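Local coordinates for protein VESB protease (Vibrio cholerae, PDB 4LK4) that probably cleaves peptide bonds as a secreted, trypsin-like serine endopeptidase of the S1 family, at residues R126-A131 with L162-S166; S267-T271 with A342-I346; T279-F285 with F329-S334. The protein carries 1 engineered substitution. All coordinates share one frame; numbering follows the deposited sequence.

Contact 1: R126-A131 with L162-S166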
loop_
_atom_site.group_PDB
_atom_site.type_symbol
_atom_site.label_atom_id
_atom_site.label_comp_id
_atom_site.label_asym_id
_atom_site.label_seq_id
_atom_site.Cartn_x
_atom_site.Cartn_y
_atom_site.Cartn_z
ATOM N N ARG A 126 -16.614 5.816 -6.322
ATOM C CA ARG A 126 -17.009 5.914 -4.914
ATOM C C ARG A 126 -18.027 7.000 -4.660
ATOM O O ARG A 126 -19.010 6.790 -3.950
ATOM C CB ARG A 126 -15.802 6.170 -4.033
ATOM C CG ARG A 126 -16.049 7.137 -2.884
ATOM C CD ARG A 126 -16.331 6.372 -1.648
ATOM N NE ARG A 126 -16.882 7.157 -0.541
ATOM C CZ ARG A 126 -18.175 7.257 -0.273
ATOM N NH1 ARG A 126 -19.072 6.739 -1.092
ATOM N NH2 ARG A 126 -18.572 7.897 0.802
ATOM N N THR A 127 -17.790 8.180 -5.199
ATOM C CA THR A 127 -18.749 9.258 -4.969
ATOM C C THR A 127 -20.050 9.049 -5.748
ATOM O O THR A 127 -21.005 9.744 -5.455
ATOM C CB THR A 127 -18.183 10.670 -5.214
ATOM O OG1 THR A 127 -17.868 10.842 -6.593
ATOM C CG2 THR A 127 -16.937 10.903 -4.385
ATOM N N SER A 128 -20.099 8.072 -6.667
ATOM C CA SER A 128 -21.340 7.717 -7.421
ATOM C C SER A 128 -22.311 6.805 -6.699
ATOM O O SER A 128 -23.441 6.625 -7.133
ATOM C CB SER A 128 -20.998 6.994 -8.720
ATOM O OG SER A 128 -20.027 7.718 -9.452
ATOM N N LEU A 129 -21.838 6.198 -5.620
ATOM C CA LEU A 129 -22.543 5.127 -4.956
ATOM C C LEU A 129 -23.459 5.680 -3.882
ATOM O O LEU A 129 -23.006 6.414 -3.016
ATOM C CB LEU A 129 -21.525 4.175 -4.321
ATOM C CG LEU A 129 -20.629 3.390 -5.282
ATOM C CD1 LEU A 129 -19.796 2.388 -4.493
ATOM C CD2 LEU A 129 -21.413 2.683 -6.369
ATOM N N PRO A 130 -24.745 5.317 -3.923
ATOM C CA PRO A 130 -25.596 5.729 -2.812
ATOM C C PRO A 130 -25.307 4.891 -1.575
ATOM O O PRO A 130 -24.767 3.788 -1.681
ATOM C CB PRO A 130 -26.995 5.422 -3.319
ATOM C CG PRO A 130 -26.790 4.244 -4.202
ATOM C CD PRO A 130 -25.509 4.548 -4.925
ATOM N N ALA A 131 -25.681 5.432 -0.420
ATOM C CA ALA A 131 -25.613 4.720 0.841
ATOM C C ALA A 131 -26.434 3.453 0.684
ATOM O O ALA A 131 -27.410 3.429 -0.037
ATOM C CB ALA A 131 -26.165 5.583 1.983
ATOM N N LEU A 162 -22.705 0.175 2.431
ATOM C CA LEU A 162 -22.093 1.511 2.452
ATOM C C LEU A 162 -22.893 2.436 3.370
ATOM O O LEU A 162 -24.095 2.425 3.321
ATOM C CB LEU A 162 -22.020 2.088 1.043
ATOM C CG LEU A 162 -21.206 3.368 0.801
ATOM C CD1 LEU A 162 -19.766 3.304 1.311
ATOM C CD2 LEU A 162 -21.237 3.690 -0.690
ATOM N N VAL A 163 -22.194 3.188 4.215
ATOM C CA VAL A 163 -22.749 4.156 5.158
ATOM C C VAL A 163 -22.597 5.598 4.625
ATOM O O VAL A 163 -21.669 5.872 3.875
ATOM C CB VAL A 163 -21.964 4.052 6.488
ATOM C CG1 VAL A 163 -22.415 5.083 7.523
ATOM C CG2 VAL A 163 -22.064 2.645 7.059
ATOM N N SER A 164 -23.508 6.504 5.010
ATOM C CA SER A 164 -23.410 7.948 4.647
ATOM C C SER A 164 -22.100 8.510 5.129
ATOM O O SER A 164 -21.754 8.340 6.284
ATOM C CB SER A 164 -24.532 8.805 5.280
ATOM O OG SER A 164 -25.853 8.327 4.932
ATOM N N GLN A 165 -21.370 9.201 4.266
ATOM C CA GLN A 165 -20.140 9.770 4.704
ATOM C C GLN A 165 -20.330 10.736 5.886
ATOM O O GLN A 165 -19.561 10.695 6.831
ATOM C CB GLN A 165 -19.365 10.423 3.559
ATOM C CG GLN A 165 -17.885 10.665 3.906
ATOM C CD GLN A 165 -17.028 9.417 3.887
ATOM O OE1 GLN A 165 -17.378 8.420 3.296
ATOM N NE2 GLN A 165 -15.867 9.490 4.513
ATOM N N SER A 166 -21.366 11.562 5.901
ATOM C CA SER A 166 -21.483 12.495 7.052
ATOM C C SER A 166 -21.642 11.686 8.360
ATOM O O SER A 166 -21.153 12.089 9.423
ATOM C CB SER A 166 -22.626 13.504 6.871
ATOM O OG SER A 166 -23.869 12.833 6.835
#

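Contact 2: S267-T271 with A342-I346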
loop_
_atom_site.group_PDB
_atom_site.type_symbol
_atom_site.label_atom_id
_atom_site.label_comp_id
_atom_site.label_asym_id
_atom_site.label_seq_id
_atom_site.Cartn_x
_atom_site.Cartn_y
_atom_site.Cartn_z
ATOM N N SER A 267 22.312 6.066 1.407
ATOM C CA SER A 267 22.120 5.821 -0.010
ATOM C C SER A 267 20.662 5.372 -0.367
ATOM O O SER A 267 19.984 4.729 0.439
ATOM C CB SER A 267 23.132 4.758 -0.444
ATOM O OG SER A 267 23.045 4.518 -1.834
ATOM N N PHE A 268 20.204 5.732 -1.566
ATOM C CA PHE A 268 18.885 5.340 -2.085
ATOM C C PHE A 268 19.042 4.826 -3.513
ATOM O O PHE A 268 19.684 5.478 -4.323
ATOM C CB PHE A 268 17.941 6.532 -2.133
ATOM C CG PHE A 268 17.464 6.989 -0.803
ATOM C CD1 PHE A 268 18.246 7.771 -0.020
ATOM C CD2 PHE A 268 16.212 6.648 -0.351
ATOM C CE1 PHE A 268 17.802 8.222 1.204
ATOM C CE2 PHE A 268 15.760 7.089 0.876
ATOM C CZ PHE A 268 16.559 7.897 1.645
ATOM N N THR A 269 18.445 3.683 -3.837
ATOM C CA THR A 269 18.614 3.116 -5.172
ATOM C C THR A 269 17.323 3.104 -5.971
ATOM O O THR A 269 16.245 2.811 -5.441
ATOM C CB THR A 269 19.235 1.724 -5.104
ATOM O OG1 THR A 269 20.500 1.835 -4.447
ATOM C CG2 THR A 269 19.451 1.140 -6.492
ATOM N N TYR A 270 17.474 3.446 -7.250
ATOM C CA TYR A 270 16.395 3.638 -8.226
ATOM C C TYR A 270 16.693 2.716 -9.406
ATOM O O TYR A 270 17.799 2.747 -9.957
ATOM C CB TYR A 270 16.338 5.115 -8.660
ATOM C CG TYR A 270 16.119 6.007 -7.462
ATOM C CD1 TYR A 270 17.199 6.473 -6.710
ATOM C CD2 TYR A 270 14.837 6.311 -7.029
ATOM C CE1 TYR A 270 17.003 7.235 -5.568
ATOM C CE2 TYR A 270 14.632 7.080 -5.898
ATOM C CZ TYR A 270 15.718 7.530 -5.162
ATOM O OH TYR A 270 15.515 8.270 -4.017
ATOM N N THR A 271 15.722 1.887 -9.773
ATOM C CA THR A 271 15.910 0.849 -10.777
ATOM C C THR A 271 14.755 0.821 -11.778
ATOM O O THR A 271 13.581 0.788 -11.385
ATOM C CB THR A 271 15.968 -0.516 -10.097
ATOM O OG1 THR A 271 16.879 -0.452 -8.999
ATOM C CG2 THR A 271 16.412 -1.584 -11.070
ATOM N N ALA A 342 9.869 9.234 -8.620
ATOM C CA ALA A 342 10.068 8.523 -7.394
ATOM C C ALA A 342 10.255 9.565 -6.310
ATOM O O ALA A 342 11.108 10.466 -6.429
ATOM C CB ALA A 342 11.298 7.652 -7.483
ATOM N N THR A 343 9.474 9.416 -5.241
ATOM C CA THR A 343 9.548 10.291 -4.077
ATOM C C THR A 343 10.061 9.474 -2.894
ATOM O O THR A 343 9.426 8.520 -2.471
ATOM C CB THR A 343 8.162 10.897 -3.793
ATOM O OG1 THR A 343 7.681 11.506 -4.982
ATOM C CG2 THR A 343 8.198 11.937 -2.743
ATOM N N SER A 344 11.235 9.847 -2.388
ATOM C CA SER A 344 11.861 9.181 -1.244
ATOM C C SER A 344 11.890 10.092 -0.034
ATOM O O SER A 344 11.593 11.269 -0.147
ATOM C CB SER A 344 13.278 8.785 -1.586
ATOM O OG SER A 344 13.294 7.879 -2.667
ATOM N N ARG A 345 12.247 9.532 1.119
ATOM C CA ARG A 345 12.194 10.242 2.386
ATOM C C ARG A 345 13.328 9.792 3.277
ATOM O O ARG A 345 13.618 8.623 3.375
ATOM C CB ARG A 345 10.893 9.965 3.107
ATOM C CG ARG A 345 10.907 10.353 4.583
ATOM C CD ARG A 345 9.539 10.218 5.238
ATOM N NE ARG A 345 8.635 11.219 4.695
ATOM C CZ ARG A 345 7.311 11.210 4.831
ATOM N NH1 ARG A 345 6.689 10.236 5.522
ATOM N NH2 ARG A 345 6.587 12.174 4.255
ATOM N N ILE A 346 13.987 10.749 3.898
ATOM C CA ILE A 346 14.956 10.476 4.919
ATOM C C ILE A 346 14.423 11.105 6.187
ATOM O O ILE A 346 13.951 12.233 6.197
ATOM C CB ILE A 346 16.343 11.021 4.559
ATOM C CG1 ILE A 346 17.361 10.581 5.582
ATOM C CG2 ILE A 346 16.358 12.544 4.454
ATOM C CD1 ILE A 346 18.765 10.721 5.073
#

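Contact 3: T279-F285 with F329-S334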
loop_
_atom_site.group_PDB
_atom_site.type_symbol
_atom_site.label_atom_id
_atom_site.label_comp_id
_atom_site.label_asym_id
_atom_site.label_seq_id
_atom_site.Cartn_x
_atom_site.Cartn_y
_atom_site.Cartn_z
ATOM N N THR A 279 15.181 8.306 -18.579
ATOM C CA THR A 279 16.218 9.359 -18.585
ATOM C C THR A 279 16.008 10.306 -17.416
ATOM O O THR A 279 14.961 10.930 -17.297
ATOM C CB THR A 279 16.226 10.183 -19.887
ATOM O OG1 THR A 279 16.390 9.317 -21.012
ATOM C CG2 THR A 279 17.362 11.210 -19.879
ATOM N N TYR A 280 17.013 10.400 -16.558
ATOM C CA TYR A 280 16.982 11.297 -15.410
ATOM C C TYR A 280 16.964 12.730 -15.908
ATOM O O TYR A 280 17.877 13.154 -16.585
ATOM C CB TYR A 280 18.219 11.045 -14.553
ATOM C CG TYR A 280 18.342 11.821 -13.263
ATOM C CD1 TYR A 280 17.248 12.119 -12.468
ATOM C CD2 TYR A 280 19.585 12.179 -12.806
ATOM C CE1 TYR A 280 17.404 12.806 -11.272
ATOM C CE2 TYR A 280 19.757 12.846 -11.614
ATOM C CZ TYR A 280 18.670 13.163 -10.843
ATOM O OH TYR A 280 18.909 13.844 -9.659
ATOM N N THR A 281 15.912 13.457 -15.555
ATOM C CA THR A 281 15.614 14.775 -16.133
ATOM C C THR A 281 15.366 15.860 -15.089
ATOM O O THR A 281 15.374 17.043 -15.415
ATOM C CB THR A 281 14.329 14.697 -16.975
ATOM O OG1 THR A 281 14.294 13.468 -17.705
ATOM C CG2 THR A 281 14.243 15.824 -17.937
ATOM N N GLY A 282 15.101 15.469 -13.845
ATOM C CA GLY A 282 14.902 16.446 -12.777
ATOM C C GLY A 282 14.922 15.892 -11.361
ATOM O O GLY A 282 14.908 14.679 -11.146
ATOM N N ASN A 283 14.991 16.804 -10.398
ATOM C CA ASN A 283 14.816 16.456 -9.009
ATOM C C ASN A 283 14.359 17.670 -8.231
ATOM O O ASN A 283 14.263 18.728 -8.792
ATOM C CB ASN A 283 16.097 15.913 -8.441
ATOM C CG ASN A 283 17.223 16.879 -8.587
ATOM O OD1 ASN A 283 17.224 17.944 -7.975
ATOM N ND2 ASN A 283 18.202 16.513 -9.390
ATOM N N THR A 284 14.041 17.496 -6.954
ATOM C CA THR A 284 13.535 18.583 -6.111
ATOM C C THR A 284 14.524 18.942 -5.011
ATOM O O THR A 284 14.152 19.555 -4.012
ATOM C CB THR A 284 12.195 18.192 -5.468
ATOM O OG1 THR A 284 12.292 16.878 -4.894
ATOM C CG2 THR A 284 11.098 18.199 -6.518
ATOM N N PHE A 285 15.783 18.563 -5.195
ATOM C CA PHE A 285 16.804 18.823 -4.182
ATOM C C PHE A 285 16.922 20.294 -3.800
ATOM O O PHE A 285 17.093 20.591 -2.622
ATOM C CB PHE A 285 18.169 18.320 -4.642
ATOM C CG PHE A 285 18.262 16.831 -4.747
ATOM C CD1 PHE A 285 17.707 16.011 -3.768
ATOM C CD2 PHE A 285 18.928 16.243 -5.811
ATOM C CE1 PHE A 285 17.817 14.631 -3.853
ATOM C CE2 PHE A 285 19.040 14.862 -5.901
ATOM C CZ PHE A 285 18.478 14.053 -4.916
ATOM N N PHE A 329 12.279 14.025 -1.042
ATOM C CA PHE A 329 12.829 14.466 -2.312
ATOM C C PHE A 329 12.383 13.533 -3.434
ATOM O O PHE A 329 12.074 12.362 -3.216
ATOM C CB PHE A 329 14.354 14.535 -2.249
ATOM C CG PHE A 329 14.987 13.245 -1.845
ATOM C CD1 PHE A 329 15.130 12.923 -0.512
ATOM C CD2 PHE A 329 15.405 12.340 -2.802
ATOM C CE1 PHE A 329 15.694 11.721 -0.137
ATOM C CE2 PHE A 329 15.979 11.146 -2.441
ATOM C CZ PHE A 329 16.118 10.829 -1.102
ATOM N N GLU A 330 12.401 14.073 -4.634
ATOM C CA GLU A 330 11.769 13.500 -5.780
ATOM C C GLU A 330 12.778 13.443 -6.919
ATOM O O GLU A 330 13.438 14.453 -7.229
ATOM C CB GLU A 330 10.616 14.422 -6.157
ATOM C CG GLU A 330 9.605 13.849 -7.117
ATOM C CD GLU A 330 8.197 14.418 -6.888
ATOM O OE1 GLU A 330 7.784 15.314 -7.660
ATOM O OE2 GLU A 330 7.507 13.975 -5.928
ATOM N N LEU A 331 12.919 12.280 -7.535
ATOM C CA LEU A 331 13.675 12.185 -8.773
ATOM C C LEU A 331 12.676 11.987 -9.899
ATOM O O LEU A 331 11.787 11.162 -9.788
ATOM C CB LEU A 331 14.671 11.028 -8.751
ATOM C CG LEU A 331 16.013 11.202 -8.040
ATOM C CD1 LEU A 331 15.849 11.288 -6.529
ATOM C CD2 LEU A 331 16.902 10.016 -8.399
ATOM N N ILE A 332 12.857 12.734 -10.983
ATOM C CA ILE A 332 11.955 12.726 -12.121
ATOM C C ILE A 332 12.657 12.177 -13.361
ATOM O O ILE A 332 13.794 12.572 -13.674
ATOM C CB ILE A 332 11.530 14.151 -12.460
ATOM C CG1 ILE A 332 11.132 14.918 -11.203
ATOM C CG2 ILE A 332 10.381 14.122 -13.442
ATOM C CD1 ILE A 332 11.016 16.410 -11.438
ATOM N N PHE A 333 11.957 11.307 -14.082
ATOM C CA PHE A 333 12.492 10.672 -15.277
ATOM C C PHE A 333 11.527 10.820 -16.406
ATOM O O PHE A 333 10.329 10.759 -16.189
ATOM C CB PHE A 333 12.713 9.194 -15.077
ATOM C CG PHE A 333 13.565 8.868 -13.898
ATOM C CD1 PHE A 333 13.004 8.758 -12.634
ATOM C CD2 PHE A 333 14.923 8.651 -14.052
ATOM C CE1 PHE A 333 13.785 8.440 -11.541
ATOM C CE2 PHE A 333 15.712 8.331 -12.959
ATOM C CZ PHE A 333 15.137 8.221 -11.700
ATOM N N SER A 334 12.067 11.031 -17.602
ATOM C CA SER A 334 11.295 11.077 -18.825
ATOM C C SER A 334 11.369 9.707 -19.437
ATOM O O SER A 334 12.392 9.034 -19.306
ATOM C CB SER A 334 11.923 12.058 -19.807
ATOM O OG SER A 334 12.110 13.290 -19.190
#

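Contact 1: R126-A131 with L162-S166
Leu162 reaches with its CD2 methyl into the bend made by Arg126 to Ala131, lying 3.7 Å from Leu129 CB and as far from the carbonyl O of Pro130. Its CG stands anti to the backbone N (chi1 -170°), which carries both methyls across the gap; CD2 comes within 3.8 Å of Arg126 NH1, while CD1 sits over one face of the guanidinium. The arginine chain, bent at chi2, crosses Leu162 obliquely to reach Gln165. There NH2 donates to Gln165 OE1 over 2.8 Å, a short but bent bond with an N-H...O angle of 142°. The oxygen lies at the guanidinium edge, somewhat out of its plane, and amide and guanidinium planes are turned 46° from each other. Gln165 bends at chi2 as well, and its NE2 is held by the backbone O atoms of Ser177 and Asn184, which fixes the amide orientation and leaves OE1 to face the arginine. At the outer end Ala131 CB approaches Ser164 OG at 4.0 Å. Phe185 touches Arg126, Leu162 and Gln165 alike, so the contact joins short helix 125-128 and the turn after it to the end of strand 156-162 and the start of helix 165-172, against strand 184-189. A buried guanidinium is thus met by a neutral amide oxygen and a leucine methyl, a pairing that relies on dipole and apolar contact and not on a salt bridge.

Contact 2: S267-T271 with A342-I346
Tyr270 and Phe268 project from strand 262-272 across to strand 338-349, where Ala342, Ser344 and Ile346 receive them. The two short strand segments run antiparallel at 165° with axes 9.4 Å apart, too far for backbone pairing, and side chains fill the space between. In Tyr270 the CB points to the opposite strand and CG lies anti to the carbonyl carbon (chi1 -58°), which together send the ring over the gap; chi2 decides which edge it offers to Ala342 and Ser344. CE2 packs 3.7 Å from Ala342 CB, and the hydroxyl reaches Ser344. Tyr270 OH donates to Ser344 OG over 2.6 Å, and the serine oxygen, near the plane of the phenol ring, is also bonded to the backbone O of Asp251. A buried hydroxyl pair is thereby satisfied by a chain of bonds ending on strand 248-258. Ser344 turns OG toward the tyrosine, leaving CB to touch the second ring, 3.8 Å from Phe268 CD2. Phe268 has nearly the same torsions as Tyr270 but lies toward the Ile346 end of strand 338-349. Its CZ, at the ring edge, is 3.5 Å from the carbonyl O of Arg345, and the same atom lies 4.3 Å from Ile346 CB. The Arg345 side chain departs to the other side, where NE forms a salt bridge with Asp328. Phe329 of strand 324-335 meets Phe268 edge-to-face and also touches Tyr270, continuing the aromatic cluster. Strand 248-258, broken along its length, pairs with both strands, while Phe268, Tyr270, Ala342 and Ser344 face each other across the core, consistent with an Ig-like beta-sandwich.

Contact 3: T279-F285 with F329-S334
Ile332 O accepts two backbone hydrogens, from Thr281 N at 3.0 Å and from Gly282 N at 3.2 Å, the second bond being the more bent. Both donors facing one residue define a classic beta bulge, and the register slips by one between the pairs Tyr280-Phe333 and Gly282-Ile332. Ile332 N returns a bond to Gly282 O. From the bulge residue Thr281, OG1 accepts from Ser334 OG over 2.6 Å and donates to Thr279 O, which also accepts from Ser334 N. On the face carrying Tyr280 and Phe333, the two rings meet obliquely, planes at 41°, and Tyr280 CE1 lies 3.9 Å from Leu331 CG. Tyr280 OH is held by Asn283 ND2 and by Asp297. Where the strand ends, Thr284 OG1, set between its backbone N and carbonyl carbon (chi1 48°), accepts from Glu330 N at 2.8 Å, while Asn283 OD1 takes Phe285 N in an Asx turn. Phe285 then tilts against Phe329, CE1 to CD2 3.5 Å. One threonine hydroxyl thus replaces a backbone acceptor for Glu330 N, beside a weak Thr284 N to Glu330 O bond, and aromatic packing continues the contact past the strand's end.

From the N terminus, contact 1 comes first, closing a loop of some thirty residues within the trypsin-like domain; it ties helix 125-128 and the turn after it to the end of strand 156-162 and the start of helix 165-172. In the Ig-like domain, contact 2 joins strand 262-272 to the last strand, 338-349, and contact 3 is nested inside that loop, pairing strand 278-283 with strand 324-335. Contacts 2 and 3 touch, their centres about 11 Å apart: strands 324-335 and 338-349 are sheet neighbours, bonded through Ser344 N and Phe329 O, and Thr343 OG1 meets Glu330 OE2. Contact 1 stays separate, its nearest atoms about 23 Å from contact 2.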